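Local atomic coordinates of N-methyltransferase (Streptoalloteichus sp. ATCC 53650, PDB entry 5BSZ), a protein that probably transfers a methyl group from S-adenosylmethionine to the amine of a nucleotide-linked deoxysugar on the way to the antibiotic kedarcidin. Residues H162-G167 and T171-S176. Residues are numbered along the deposited sequence; the frame is centred on the assembly and turned at random.
Sequences HDVVEG and TVVRLS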
loop_
_atom_site.group_PDB
_atom_site.type_symbol
_atom_site.label_atom_id
_atom_site.label_comp_id
_atom_site.label_asym_id
_atom_site.label_seq_id
_atom_site.Cartn_x
_atom_site.Cartn_y
_atom_site.Cartn_z
ATOM N N HIS A 162 8.623 -16.806 -8.607
ATOM C CA HIS A 162 8.613 -15.496 -9.278
ATOM C C HIS A 162 8.521 -15.697 -10.763
ATOM O O HIS A 162 8.852 -16.750 -11.257
ATOM C CB HIS A 162 9.887 -14.724 -8.987
ATOM C CG HIS A 162 11.101 -15.287 -9.656
ATOM N ND1 HIS A 162 11.971 -16.141 -9.013
ATOM C CD2 HIS A 162 11.593 -15.114 -10.906
ATOM C CE1 HIS A 162 12.948 -16.471 -9.839
ATOM N NE2 HIS A 162 12.716 -15.898 -11.007
ATOM N N ASP A 163 8.085 -14.690 -11.486
ATOM C CA ASP A 163 8.078 -14.750 -12.923
ATOM C C ASP A 163 8.316 -13.319 -13.399
ATOM O O ASP A 163 8.056 -12.360 -12.670
ATOM C CB ASP A 163 6.702 -15.202 -13.412
ATOM C CG ASP A 163 6.703 -15.647 -14.882
ATOM O OD1 ASP A 163 5.610 -15.839 -15.450
ATOM O OD2 ASP A 163 7.787 -15.839 -15.478
ATOM N N VAL A 164 8.746 -13.166 -14.641
ATOM C CA VAL A 164 8.937 -11.865 -15.241
ATOM C C VAL A 164 8.486 -11.941 -16.675
ATOM O O VAL A 164 8.827 -12.894 -17.362
ATOM C CB VAL A 164 10.424 -11.447 -15.314
ATOM C CG1 VAL A 164 10.522 -10.043 -15.896
ATOM C CG2 VAL A 164 11.099 -11.499 -13.955
ATOM N N VAL A 165 7.769 -10.932 -17.152
ATOM C CA VAL A 165 7.399 -10.859 -18.569
ATOM C C VAL A 165 7.765 -9.444 -19.023
ATOM O O VAL A 165 7.183 -8.473 -18.543
ATOM C CB VAL A 165 5.894 -11.136 -18.742
ATOM C CG1 VAL A 165 5.424 -10.848 -20.157
ATOM C CG2 VAL A 165 5.589 -12.583 -18.378
ATOM N N GLU A 166 8.740 -9.333 -19.916
ATOM C CA GLU A 166 9.298 -8.055 -20.365
ATOM C C GLU A 166 8.902 -7.861 -21.815
ATOM O O GLU A 166 9.396 -8.552 -22.695
ATOM C CB GLU A 166 10.826 -8.033 -20.210
ATOM C CG GLU A 166 11.443 -6.735 -20.715
ATOM C CD GLU A 166 12.951 -6.727 -20.618
ATOM O OE1 GLU A 166 13.550 -5.663 -20.873
ATOM O OE2 GLU A 166 13.531 -7.778 -20.272
ATOM N N GLY A 167 7.966 -6.962 -22.063
ATOM C CA GLY A 167 7.450 -6.748 -23.399
ATOM C C GLY A 167 8.002 -5.434 -23.920
ATOM O O GLY A 167 8.912 -4.830 -23.325
ATOM N N THR A 171 6.698 -4.126 -18.604
ATOM C CA THR A 171 7.326 -5.214 -17.860
ATOM C C THR A 171 6.412 -5.572 -16.671
ATOM O O THR A 171 5.950 -4.686 -15.978
ATOM C CB THR A 171 8.690 -4.783 -17.312
ATOM O OG1 THR A 171 9.628 -4.651 -18.367
ATOM C CG2 THR A 171 9.281 -5.798 -16.394
ATOM N N VAL A 172 6.146 -6.857 -16.436
ATOM C CA VAL A 172 5.385 -7.305 -15.273
ATOM C C VAL A 172 6.183 -8.338 -14.519
ATOM O O VAL A 172 6.676 -9.292 -15.109
ATOM C CB VAL A 172 4.047 -7.930 -15.736
ATOM C CG1 VAL A 172 3.214 -8.424 -14.568
ATOM C CG2 VAL A 172 3.290 -6.899 -16.548
ATOM N N VAL A 173 6.360 -8.139 -13.221
ATOM C CA VAL A 173 7.001 -9.109 -12.392
ATOM C C VAL A 173 6.018 -9.636 -11.373
ATOM O O VAL A 173 5.138 -8.896 -10.918
ATOM C CB VAL A 173 8.223 -8.499 -11.693
ATOM C CG1 VAL A 173 9.151 -7.906 -12.735
ATOM C CG2 VAL A 173 7.797 -7.388 -10.760
ATOM N N ARG A 174 6.200 -10.895 -10.995
ATOM C CA ARG A 174 5.321 -11.589 -10.067
ATOM C C ARG A 174 6.090 -12.325 -9.017
ATOM O O ARG A 174 7.109 -12.943 -9.302
ATOM C CB ARG A 174 4.441 -12.607 -10.829
ATOM C CG ARG A 174 3.462 -13.394 -9.957
ATOM C CD ARG A 174 2.614 -14.395 -10.761
ATOM N NE ARG A 174 1.561 -15.062 -9.975
ATOM C CZ ARG A 174 1.735 -16.157 -9.237
ATOM N NH1 ARG A 174 2.927 -16.731 -9.164
ATOM N NH2 ARG A 174 0.715 -16.685 -8.562
ATOM N N LEU A 175 5.614 -12.290 -7.776
ATOM C CA LEU A 175 6.252 -13.030 -6.701
ATOM C C LEU A 175 5.136 -13.651 -5.879
ATOM O O LEU A 175 4.161 -12.969 -5.565
ATOM C CB LEU A 175 7.070 -12.098 -5.817
ATOM C CG LEU A 175 7.905 -12.627 -4.682
ATOM C CD1 LEU A 175 8.913 -13.586 -5.298
ATOM C CD2 LEU A 175 8.643 -11.545 -3.878
ATOM N N SER A 176 5.320 -14.906 -5.493
ATOM C CA SER A 176 4.278 -15.618 -4.782
ATOM C C SER A 176 4.899 -16.422 -3.652
ATOM O O SER A 176 6.078 -16.791 -3.712
ATOM C CB SER A 176 3.505 -16.481 -5.783
ATOM O OG SER A 176 4.235 -17.660 -6.078
HETATM O O HOH W 1 9.615 -3.044 -20.641
#
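V164 and V173 face each other in a non-hydrogen-bonded pair of this antiparallel beta hairpin, their side chains side by side with CG1 4.1 Å from CG1. Beta-branched residues such as valine suit strands, because the extended backbone leaves room for two substituents on CB. On either side of this pair the backbones bond reciprocally: V165 N reaches V172 O at 2.8 Å and V172 N returns to V165 O, while D163 and R174 exchange a second couple, with R174 N 2.9 Å from D163 O.

R174 can be followed outward. Its CB packs 4.3 Å from CB of D163 on the face shared with V165 and V172. CG then stands opposite the backbone N (chi1 -179°), and the chain runs straight on to NE; chi4 of -85° swings CZ, with NH1 and NH2, out of the plane of the extended chain. Arginine's length suits this place: the side chain touches Y23, R24 and A189, while NE hydrogen-bonds to the Y191 hydroxyl. Although paired through their backbones, D163 and R174 keep their charged ends apart, NE 6.9 Å from OD1; the short carboxylate of D163 instead meets R26 in a salt bridge. On the other face beta-branched T171 adds a hydroxyl, whose OG1 lies 3.6 Å from CG of E166 and bonds a water that also reaches G167 O weakly.

The hairpin joins strand 160-166, outermost of its antiparallel sheet within this chain, to strand 171-181, whose other side bonds to strand 184-195. Helix 18-24 lies against the D163, V165 and R174 face through Y23, whereas the H162, E166, T171 and L175 face packs against a second subunit.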